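Local coordinates for conserved hypothetical protein (Bacteroides thetaiotaomicron, PDB 2FB6), which is of unknown function but folds as a small single-chain alpha/beta protein built round a parallel beta-sheet, at residues A[7-17]-A[39-50]; A[74-82]-A[90-100]. One frame throughout, in Å; residues are numbered along the deposited sequence. Where two conformers were deposited one is given.

Contact 1: residues A[7-17]-A[39-50]; sequences NDKLTILWTTD and WKHINIILWGAS
Strands 9-14 and 41-46 run side by side in the same direction, their axes 4.7 Å apart at closest approach and 14° from parallel, with K9 beside H41 and W14 beside L46. The backbone of 9-14 gives and takes in turn: L10, I12 and W14 donate to H41, N43 and I45, while L10 O and I12 O receive the amides of N43 and I45. At the C-terminal end of the strands W14 O takes two donors, S50 OG at 2.7 Å and, more loosely, W47 N, from opposite faces of the carbonyl plane. S50 N also reaches T15 O at 3.0 Å, tying the start of helix 49-56 to the strand end. At the other end the W39 indole lies flat against L10, whose CB stands 3.8 Å from the centroid of the five-membered ring; W39 NE1 turns to Y29 OH in helix 19-36. W14 projects to the same side as L10 and I12, its CG anti to the backbone N (chi1 173°). S50 CB sits over a face of this indole, 3.6 Å from the five-membered centroid, and I44 CG2 meets the ring edge at CE3, 3.6 Å away. W14 NE1 is bound at 2.9 Å by T16 O, a bent bond that helps set the turn of the ring, and the indole also packs on V22 and L26 of helix 19-36. With an alanine here, T16 O would probably lose its donor and a gap is likely to open between I44, S50 and that helix. Towards the other side, L13 CD1 packs on I45 CG2 at 3.8 Å, while K9 and T11 carry their polar ends to E112. With helix 19-36 connecting the two strands, this is a beta-alpha-beta unit at the heart of a parallel alpha/beta sheet.

Contact 2: residues A[74-82]-A[90-100]; sequences IEACQDCCE and ITNLGITVRYM
R98 reaches across to E75 and grips it side-on, NE and NH2 both ending on OE1, with NH2 at 2.8 Å on the syn lone pair. The carboxylate and guanidinium planes are 31° apart, and OE1 lies near the guanidinium plane; OE2 is bound by Y107 OH from helix 101-109. The side chain of selenomethionine M100 crosses that of E75 at about a right angle, SE 3.5 Å from E75 CD. Beyond the strand end, the Q78 amide stacks on one face of the Y99 ring, planes 22° apart, with CG 4.0 Å from the ring centroid. Q78 is extended, CG anti to the backbone N (chi1 -179°), and its NE2 is held at 2.9 Å by E82 OE2, which steadies the amide over the ring. On the opposite side of the sheet from E75, A76 CB touches both I90 CG2 and I95 CG2, and C81 SG touches V97 CG2. In the backbone, T96 N donates to I74 O, A76 N to T96 O and R98 N to A76 O. C77 SG accepts from C80 N, making C77 the N-cap of helix 78-84, where the parallel edge pair 73-77/96-98 runs into that helix.

Overall arrangement
From the N terminus, strand 9-14 leads into helix 19-36 and returns as strand 41-46, so contact 1 closes the first loop before contact 2 opens. Helices 49-56 and 58-70 then carry the chain to strand 73-77 on the other flank of strand 41-46; helices 78-84 and 87-92 follow, and strand 96-98 closes contact 2 at the sheet margin. The contacts are thus in series, neither nested nor crossed, with centres about 13 Å apart. They join through strands 41-46 and 73-77, where E75 probably bonds to both I44 and L46 through the backbone. Strand 113-116 completes the five-stranded parallel sheet beyond strand 9-14.

Contact 1: residues A[7-17]-A[39-50]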
loop_
_atom_site.group_PDB
_atom_site.type_symbol
_atom_site.label_atom_id
_atom_site.label_comp_id
_atom_site.label_asym_id
_atom_site.label_seq_id
_atom_site.Cartn_x
_atom_site.Cartn_y
_atom_site.Cartn_z
ATOM N N ASN A 7 -15.929 -0.463 10.497
ATOM C CA ASN A 7 -15.435 -1.814 10.250
ATOM C C ASN A 7 -15.271 -2.118 8.765
ATOM O O ASN A 7 -15.274 -3.272 8.357
ATOM C CB ASN A 7 -16.308 -2.875 10.947
ATOM C CG ASN A 7 -15.528 -4.151 11.284
ATOM O OD1 ASN A 7 -14.331 -4.249 11.023
ATOM N ND2 ASN A 7 -16.211 -5.127 11.873
ATOM N N ASP A 8 -15.091 -1.060 7.975
ATOM C CA ASP A 8 -15.070 -1.116 6.510
ATOM C C ASP A 8 -13.736 -0.829 5.818
ATOM O O ASP A 8 -13.677 -0.823 4.593
ATOM C CB ASP A 8 -16.144 -0.184 5.940
ATOM C CG ASP A 8 -17.549 -0.724 6.144
ATOM O OD1 ASP A 8 -17.774 -1.934 5.942
ATOM O OD2 ASP A 8 -18.423 0.074 6.532
ATOM N N LYS A 9 -12.689 -0.583 6.603
ATOM C CA LYS A 9 -11.357 -0.270 6.059
ATOM C C LYS A 9 -10.299 -1.255 6.508
ATOM O O LYS A 9 -10.188 -1.579 7.701
ATOM C CB LYS A 9 -10.912 1.159 6.446
ATOM C CG LYS A 9 -9.567 1.580 5.831
ATOM C CD LYS A 9 -9.134 2.962 6.271
ATOM C CE LYS A 9 -7.851 3.389 5.599
ATOM N NZ LYS A 9 -7.318 4.627 6.246
ATOM N N LEU A 10 -9.494 -1.695 5.548
ATOM C CA LEU A 10 -8.285 -2.466 5.862
ATOM C C LEU A 10 -7.057 -1.680 5.440
ATOM O O LEU A 10 -7.023 -1.132 4.345
ATOM C CB LEU A 10 -8.284 -3.794 5.094
ATOM C CG LEU A 10 -7.048 -4.694 5.278
ATOM C CD1 LEU A 10 -6.884 -5.126 6.738
ATOM C CD2 LEU A 10 -7.123 -5.881 4.320
ATOM N N THR A 11 -6.043 -1.650 6.302
ATOM C CA THR A 11 -4.746 -1.069 5.968
ATOM C C THR A 11 -3.701 -2.175 5.931
ATOM O O THR A 11 -3.678 -3.065 6.791
ATOM C CB THR A 11 -4.384 0.014 6.967
ATOM O OG1 THR A 11 -5.295 1.098 6.755
ATOM C CG2 THR A 11 -2.957 0.528 6.759
ATOM N N ILE A 12 -2.859 -2.144 4.902
ATOM C CA ILE A 12 -1.747 -3.066 4.852
ATOM C C ILE A 12 -0.473 -2.242 4.900
ATOM O O ILE A 12 -0.277 -1.378 4.049
ATOM C CB ILE A 12 -1.773 -3.924 3.566
ATOM C CG1 ILE A 12 -3.054 -4.780 3.528
ATOM C CG2 ILE A 12 -0.512 -4.821 3.488
ATOM C CD1 ILE A 12 -3.328 -5.442 2.183
ATOM N N LEU A 13 0.370 -2.500 5.901
ATOM C CA LEU A 13 1.709 -1.930 5.921
ATOM C C LEU A 13 2.625 -2.903 5.181
ATOM O O LEU A 13 2.951 -3.983 5.683
ATOM C CB LEU A 13 2.165 -1.727 7.362
ATOM C CG LEU A 13 3.585 -1.197 7.591
ATOM C CD1 LEU A 13 3.822 0.160 6.922
ATOM C CD2 LEU A 13 3.863 -1.116 9.077
ATOM N N TRP A 14 2.998 -2.534 3.963
ATOM C CA TRP A 14 3.766 -3.405 3.093
ATOM C C TRP A 14 5.245 -3.031 3.208
ATOM O O TRP A 14 5.684 -2.010 2.674
ATOM C CB TRP A 14 3.237 -3.236 1.663
ATOM C CG TRP A 14 4.004 -3.923 0.590
ATOM C CD1 TRP A 14 5.063 -4.783 0.735
ATOM C CD2 TRP A 14 3.744 -3.836 -0.810
ATOM N NE1 TRP A 14 5.503 -5.199 -0.510
ATOM C CE2 TRP A 14 4.703 -4.640 -1.472
ATOM C CE3 TRP A 14 2.785 -3.158 -1.576
ATOM C CZ2 TRP A 14 4.739 -4.771 -2.863
ATOM C CZ3 TRP A 14 2.830 -3.274 -2.976
ATOM C CH2 TRP A 14 3.799 -4.077 -3.600
ATOM N N THR A 15 6.002 -3.863 3.922
ATOM C CA THR A 15 7.447 -3.651 4.075
ATOM C C THR A 15 8.257 -4.673 3.297
ATOM O O THR A 15 9.404 -4.410 2.940
ATOM C CB THR A 15 7.915 -3.715 5.557
ATOM O OG1 THR A 15 7.854 -5.060 6.031
ATOM C CG2 THR A 15 7.075 -2.798 6.461
ATOM N N THR A 16 7.679 -5.845 3.055
ATOM C CA THR A 16 8.463 -6.966 2.515
ATOM C C THR A 16 8.852 -6.785 1.051
ATOM O O THR A 16 8.107 -6.179 0.266
ATOM C CB THR A 16 7.727 -8.316 2.685
ATOM O OG1 THR A 16 8.620 -9.373 2.316
ATOM C CG2 THR A 16 6.446 -8.393 1.838
ATOM N N ASP A 17 10.013 -7.327 0.686
ATOM C CA ASP A 17 10.355 -7.440 -0.724
ATOM C C ASP A 17 10.347 -8.897 -1.190
ATOM O O ASP A 17 10.886 -9.203 -2.250
ATOM C CB ASP A 17 11.686 -6.742 -1.053
ATOM C CG ASP A 17 12.872 -7.334 -0.313
ATOM O OD1 ASP A 17 12.729 -8.359 0.391
ATOM O OD2 ASP A 17 13.980 -6.769 -0.484
ATOM N N TRP A 39 -13.885 -5.624 1.642
ATOM C CA TRP A 39 -13.505 -4.393 2.308
ATOM C C TRP A 39 -13.908 -3.241 1.413
ATOM O O TRP A 39 -13.548 -3.234 0.236
ATOM C CB TRP A 39 -11.996 -4.336 2.542
ATOM C CG TRP A 39 -11.540 -5.325 3.544
ATOM C CD1 TRP A 39 -10.899 -6.516 3.310
ATOM C CD2 TRP A 39 -11.701 -5.225 4.960
ATOM N NE1 TRP A 39 -10.656 -7.155 4.499
ATOM C CE2 TRP A 39 -11.137 -6.385 5.529
ATOM C CE3 TRP A 39 -12.275 -4.259 5.809
ATOM C CZ2 TRP A 39 -11.134 -6.617 6.901
ATOM C CZ3 TRP A 39 -12.254 -4.484 7.173
ATOM C CH2 TRP A 39 -11.683 -5.655 7.710
ATOM N N LYS A 40 -14.648 -2.267 1.947
ATOM C CA LYS A 40 -15.044 -1.121 1.128
ATOM C C LYS A 40 -13.852 -0.214 0.825
ATOM O O LYS A 40 -13.795 0.410 -0.234
ATOM C CB LYS A 40 -16.179 -0.343 1.792
ATOM C CG LYS A 40 -17.448 -1.158 1.903
ATOM C CD LYS A 40 -18.588 -0.335 2.517
ATOM C CE LYS A 40 -19.823 -1.203 2.755
ATOM N NZ LYS A 40 -20.322 -1.753 1.474
ATOM N N HIS A 41 -12.900 -0.165 1.755
ATOM C CA HIS A 41 -11.719 0.705 1.619
ATOM C C HIS A 41 -10.494 -0.109 1.926
ATOM O O HIS A 41 -10.477 -0.803 2.926
ATOM C CB HIS A 41 -11.810 1.879 2.608
ATOM C CG HIS A 41 -13.085 2.648 2.479
ATOM N ND1 HIS A 41 -14.153 2.469 3.330
ATOM C CD2 HIS A 41 -13.485 3.555 1.559
ATOM C CE1 HIS A 41 -15.154 3.246 2.949
ATOM N NE2 HIS A 41 -14.772 3.916 1.879
ATOM N N ILE A 42 -9.475 0.000 1.070
ATOM C CA ILE A 42 -8.195 -0.655 1.337
ATOM C C ILE A 42 -7.092 0.338 1.033
ATOM O O ILE A 42 -7.038 0.914 -0.063
ATOM C CB ILE A 42 -7.968 -1.919 0.483
ATOM C CG1 ILE A 42 -9.120 -2.935 0.674
ATOM C CG2 ILE A 42 -6.593 -2.529 0.807
ATOM C CD1 ILE A 42 -8.969 -4.198 -0.124
ATOM N N ASN A 43 -6.259 0.576 2.037
ATOM C CA ASN A 43 -5.102 1.448 1.905
ATOM C C ASN A 43 -3.823 0.642 2.097
ATOM O O ASN A 43 -3.714 -0.116 3.063
ATOM C CB ASN A 43 -5.155 2.553 2.967
ATOM C CG ASN A 43 -3.967 3.500 2.884
ATOM O OD1 ASN A 43 -3.221 3.673 3.856
ATOM N ND2 ASN A 43 -3.789 4.124 1.728
ATOM N N ILE A 44 -2.862 0.826 1.195
ATOM C CA ILE A 44 -1.590 0.117 1.291
ATOM C C ILE A 44 -0.489 1.141 1.487
ATOM O O ILE A 44 -0.424 2.120 0.753
ATOM C CB ILE A 44 -1.312 -0.744 0.029
ATOM C CG1 ILE A 44 -2.437 -1.797 -0.156
ATOM C CG2 ILE A 44 0.093 -1.402 0.147
ATOM C CD1 ILE A 44 -2.302 -2.659 -1.369
ATOM N N ILE A 45 0.346 0.912 2.497
ATOM C CA ILE A 45 1.473 1.796 2.808
ATOM C C ILE A 45 2.760 1.091 2.376
ATOM O O ILE A 45 3.078 0.020 2.876
ATOM C CB ILE A 45 1.563 2.093 4.320
ATOM C CG1 ILE A 45 0.241 2.661 4.864
ATOM C CG2 ILE A 45 2.751 3.024 4.589
ATOM C CD1 ILE A 45 0.177 2.590 6.385
ATOM N N LEU A 46 3.477 1.705 1.442
ATOM C CA LEU A 46 4.775 1.198 1.000
ATOM C C LEU A 46 5.873 1.829 1.835
ATOM O O LEU A 46 6.100 3.033 1.761
ATOM C CB LEU A 46 5.006 1.552 -0.466
ATOM C CG LEU A 46 4.254 0.718 -1.489
ATOM C CD1 LEU A 46 4.432 1.296 -2.871
ATOM C CD2 LEU A 46 4.784 -0.697 -1.449
ATOM N N TRP A 47 6.575 1.024 2.631
ATOM C CA TRP A 47 7.558 1.594 3.546
ATOM C C TRP A 47 8.550 0.505 3.905
ATOM O O TRP A 47 8.167 -0.493 4.505
ATOM C CB TRP A 47 6.827 2.079 4.807
ATOM C CG TRP A 47 7.621 2.971 5.716
ATOM C CD1 TRP A 47 8.976 3.134 5.751
ATOM C CD2 TRP A 47 7.089 3.790 6.754
ATOM N NE1 TRP A 47 9.321 4.018 6.748
ATOM C CE2 TRP A 47 8.175 4.444 7.368
ATOM C CE3 TRP A 47 5.789 4.060 7.209
ATOM C CZ2 TRP A 47 8.006 5.333 8.440
ATOM C CZ3 TRP A 47 5.625 4.955 8.269
ATOM C CH2 TRP A 47 6.717 5.577 8.859
ATOM N N GLY A 48 9.824 0.716 3.566
ATOM C CA GLY A 48 10.866 -0.294 3.822
ATOM C C GLY A 48 11.387 -0.906 2.539
ATOM O O GLY A 48 11.410 -0.242 1.510
ATOM N N ALA A 49 11.794 -2.178 2.600
ATOM C CA ALA A 49 12.411 -2.867 1.453
ATOM C C ALA A 49 11.483 -2.868 0.224
ATOM O O ALA A 49 11.929 -2.800 -0.924
ATOM C CB ALA A 49 12.807 -4.288 1.859
ATOM N N SER A 50 10.185 -2.894 0.490
ATOM C CA SER A 50 9.179 -2.846 -0.567
ATOM C C SER A 50 9.279 -1.658 -1.523
ATOM O O SER A 50 8.913 -1.773 -2.692
ATOM C CB SER A 50 7.796 -2.838 0.062
ATOM O OG SER A 50 7.671 -1.708 0.909
HETATM O O HOH W 1 -16.197 -3.474 4.231
HETATM O O HOH W 2 14.052 -4.478 -1.885
#

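Contact 2: residues A[74-82]-A[90-100]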
loop_
_atom_site.group_PDB
_atom_site.type_symbol
_atom_site.label_atom_id
_atom_site.label_comp_id
_atom_site.label_asym_id
_atom_site.label_seq_id
_atom_site.Cartn_x
_atom_site.Cartn_y
_atom_site.Cartn_z
ATOM N N ILE A 74 -2.799 3.691 -2.512
ATOM C CA ILE A 74 -1.417 3.295 -2.202
ATOM C C ILE A 74 -0.592 4.547 -1.961
ATOM O O ILE A 74 -0.631 5.462 -2.768
ATOM C CB ILE A 74 -0.755 2.453 -3.326
ATOM C CG1 ILE A 74 -1.668 1.285 -3.720
ATOM C CG2 ILE A 74 0.620 1.938 -2.832
ATOM C CD1 ILE A 74 -1.119 0.414 -4.833
ATOM N N GLU A 75 0.098 4.591 -0.819
ATOM C CA GLU A 75 0.932 5.729 -0.453
ATOM C C GLU A 75 2.286 5.197 -0.031
ATOM O O GLU A 75 2.378 4.078 0.475
ATOM C CB GLU A 75 0.281 6.551 0.665
ATOM C CG GLU A 75 -0.135 5.726 1.897
ATOM C CD GLU A 75 -0.881 6.535 2.957
ATOM O OE1 GLU A 75 -1.010 7.766 2.788
ATOM O OE2 GLU A 75 -1.324 5.935 3.960
ATOM N N ALA A 76 3.333 5.965 -0.313
ATOM C CA ALA A 76 4.689 5.522 -0.022
ATOM C C ALA A 76 5.385 6.542 0.847
ATOM O O ALA A 76 5.186 7.752 0.681
ATOM C CB ALA A 76 5.484 5.316 -1.320
ATOM N N CYS A 77 6.216 6.036 1.751
ATOM C CA CYS A 77 7.027 6.856 2.626
ATOM C C CYS A 77 7.937 7.765 1.803
ATOM O O CYS A 77 8.781 7.284 1.062
ATOM C CB CYS A 77 7.825 5.957 3.577
ATOM S SG CYS A 77 9.089 6.802 4.554
ATOM N N GLN A 78 7.756 9.080 1.932
ATOM C CA GLN A 78 8.566 10.035 1.184
ATOM C C GLN A 78 10.029 10.001 1.601
ATOM O O GLN A 78 10.911 10.202 0.750
ATOM C CB GLN A 78 7.990 11.452 1.308
ATOM C CG GLN A 78 8.775 12.503 0.533
ATOM C CD GLN A 78 7.996 13.800 0.350
ATOM O OE1 GLN A 78 6.765 13.816 0.440
ATOM N NE2 GLN A 78 8.710 14.886 0.099
ATOM N N ASP A 79 10.305 9.771 2.888
ATOM C CA ASP A 79 11.702 9.616 3.317
ATOM C C ASP A 79 12.352 8.435 2.596
ATOM O O ASP A 79 13.465 8.561 2.070
ATOM C CB ASP A 79 11.774 9.398 4.824
ATOM C CG ASP A 79 11.536 10.667 5.603
ATOM O OD1 ASP A 79 12.460 11.523 5.646
ATOM O OD2 ASP A 79 10.438 10.815 6.203
ATOM N N CYS A 80 11.668 7.289 2.563
ATOM C CA CYS A 80 12.198 6.141 1.812
ATOM C C CYS A 80 12.410 6.440 0.346
ATOM O O CYS A 80 13.460 6.108 -0.213
ATOM C CB CYS A 80 11.261 4.936 1.898
ATOM S SG CYS A 80 11.407 4.067 3.440
ATOM N N CYS A 81 11.403 7.034 -0.297
ATOM C CA CYS A 81 11.520 7.381 -1.710
ATOM C C CYS A 81 12.709 8.295 -1.960
ATOM O O CYS A 81 13.454 8.114 -2.943
ATOM C CB CYS A 81 10.239 8.032 -2.216
ATOM S SG CYS A 81 8.842 6.864 -2.239
ATOM N N GLU A 82 12.906 9.263 -1.067
ATOM C CA GLU A 82 14.017 10.201 -1.242
ATOM C C GLU A 82 15.348 9.535 -0.928
ATOM O O GLU A 82 16.333 9.758 -1.635
ATOM C CB GLU A 82 13.793 11.476 -0.420
ATOM C CG GLU A 82 12.631 12.280 -0.980
ATOM C CD GLU A 82 12.391 13.577 -0.245
ATOM O OE1 GLU A 82 13.108 13.839 0.739
ATOM O OE2 GLU A 82 11.482 14.334 -0.638
ATOM N N ILE A 90 8.019 6.346 -8.280
ATOM C CA ILE A 90 6.867 5.953 -7.477
ATOM C C ILE A 90 5.658 6.846 -7.777
ATOM O O ILE A 90 4.551 6.342 -7.991
ATOM C CB ILE A 90 7.236 5.946 -5.975
ATOM C CG1 ILE A 90 8.304 4.874 -5.662
ATOM C CG2 ILE A 90 6.009 5.760 -5.087
ATOM C CD1 ILE A 90 7.922 3.432 -5.979
ATOM N N THR A 91 5.877 8.163 -7.849
ATOM C CA THR A 91 4.825 9.123 -8.178
ATOM C C THR A 91 4.235 8.836 -9.563
ATOM O O THR A 91 3.017 8.918 -9.777
ATOM C CB THR A 91 5.404 10.564 -8.119
ATOM O OG1 THR A 91 5.613 10.941 -6.748
ATOM C CG2 THR A 91 4.512 11.584 -8.820
ATOM N N ASN A 92 5.120 8.502 -10.508
ATOM C CA ASN A 92 4.708 8.210 -11.886
ATOM C C ASN A 92 3.822 6.974 -12.015
ATOM O O ASN A 92 3.090 6.831 -13.000
ATOM C CB ASN A 92 5.920 8.063 -12.814
ATOM C CG ASN A 92 6.621 9.386 -13.095
ATOM O OD1 ASN A 92 6.098 10.462 -12.803
ATOM N ND2 ASN A 92 7.829 9.302 -13.651
ATOM N N LEU A 93 3.902 6.071 -11.027
ATOM C CA LEU A 93 3.035 4.885 -11.000
ATOM C C LEU A 93 1.645 5.218 -10.484
ATOM O O LEU A 93 0.739 4.382 -10.543
ATOM C CB LEU A 93 3.630 3.771 -10.128
ATOM C CG LEU A 93 4.918 3.130 -10.629
ATOM C CD1 LEU A 93 5.531 2.287 -9.540
ATOM C CD2 LEU A 93 4.645 2.297 -11.901
ATOM N N GLY A 94 1.476 6.430 -9.960
ATOM C CA GLY A 94 0.202 6.840 -9.404
ATOM C C GLY A 94 0.080 6.639 -7.902
ATOM O O GLY A 94 -1.009 6.767 -7.327
ATOM N N ILE A 95 1.210 6.329 -7.265
ATOM C CA ILE A 95 1.289 6.181 -5.809
ATOM C C ILE A 95 1.472 7.562 -5.172
ATOM O O ILE A 95 2.234 8.401 -5.691
ATOM C CB ILE A 95 2.454 5.228 -5.442
ATOM C CG1 ILE A 95 2.171 3.814 -5.961
ATOM C CG2 ILE A 95 2.711 5.199 -3.947
ATOM C CD1 ILE A 95 3.420 2.937 -6.055
ATOM N N THR A 96 0.781 7.784 -4.054
ATOM C CA THR A 96 0.912 9.035 -3.302
ATOM C C THR A 96 2.192 8.986 -2.491
ATOM O O THR A 96 2.387 8.086 -1.688
ATOM C CB THR A 96 -0.292 9.264 -2.352
ATOM O OG1 THR A 96 -1.480 9.391 -3.135
ATOM C CG2 THR A 96 -0.090 10.540 -1.495
ATOM N N VAL A 97 3.064 9.963 -2.685
ATOM C CA VAL A 97 4.283 10.019 -1.907
ATOM C C VAL A 97 4.137 11.143 -0.892
ATOM O O VAL A 97 3.876 12.289 -1.266
ATOM C CB VAL A 97 5.514 10.262 -2.817
ATOM C CG1 VAL A 97 6.777 10.506 -2.017
ATOM C CG2 VAL A 97 5.706 9.090 -3.769
ATOM N N ARG A 98 4.257 10.800 0.392
ATOM C CA ARG A 98 4.151 11.799 1.442
ATOM C C ARG A 98 4.885 11.346 2.691
ATOM O O ARG A 98 5.214 10.164 2.842
ATOM C CB ARG A 98 2.686 12.110 1.747
ATOM C CG ARG A 98 1.929 11.019 2.416
ATOM C CD ARG A 98 0.600 11.612 2.879
ATOM N NE ARG A 98 -0.296 10.581 3.337
ATOM C CZ ARG A 98 -1.381 10.800 4.074
ATOM N NH1 ARG A 98 -1.708 12.027 4.480
ATOM N NH2 ARG A 98 -2.123 9.774 4.437
ATOM N N TYR A 99 5.147 12.288 3.595
ATOM C CA TYR A 99 5.796 11.930 4.859
ATOM C C TYR A 99 4.814 11.108 5.692
ATOM O O TYR A 99 3.686 11.534 5.903
ATOM C CB TYR A 99 6.307 13.184 5.578
ATOM C CG TYR A 99 7.446 13.824 4.816
ATOM C CD1 TYR A 99 8.606 13.107 4.532
ATOM C CD2 TYR A 99 7.357 15.140 4.364
ATOM C CE1 TYR A 99 9.663 13.681 3.803
ATOM C CE2 TYR A 99 8.421 15.731 3.649
ATOM C CZ TYR A 99 9.561 14.984 3.382
ATOM O OH TYR A 99 10.617 15.515 2.674
HETATM N N MSE A 100 5.242 9.909 6.097
HETATM C CA MSE A 100 4.305 8.889 6.586
HETATM C C MSE A 100 4.213 8.750 8.099
HETATM O O MSE A 100 3.408 7.956 8.589
HETATM C CB MSE A 100 4.648 7.519 5.969
HETATM C CG MSE A 100 4.081 7.299 4.595
HETATM SE SE MSE A 100 2.135 7.401 4.578
HETATM C CE MSE A 100 1.644 6.172 5.956
HETATM O O HOH W 3 8.085 9.590 5.219
#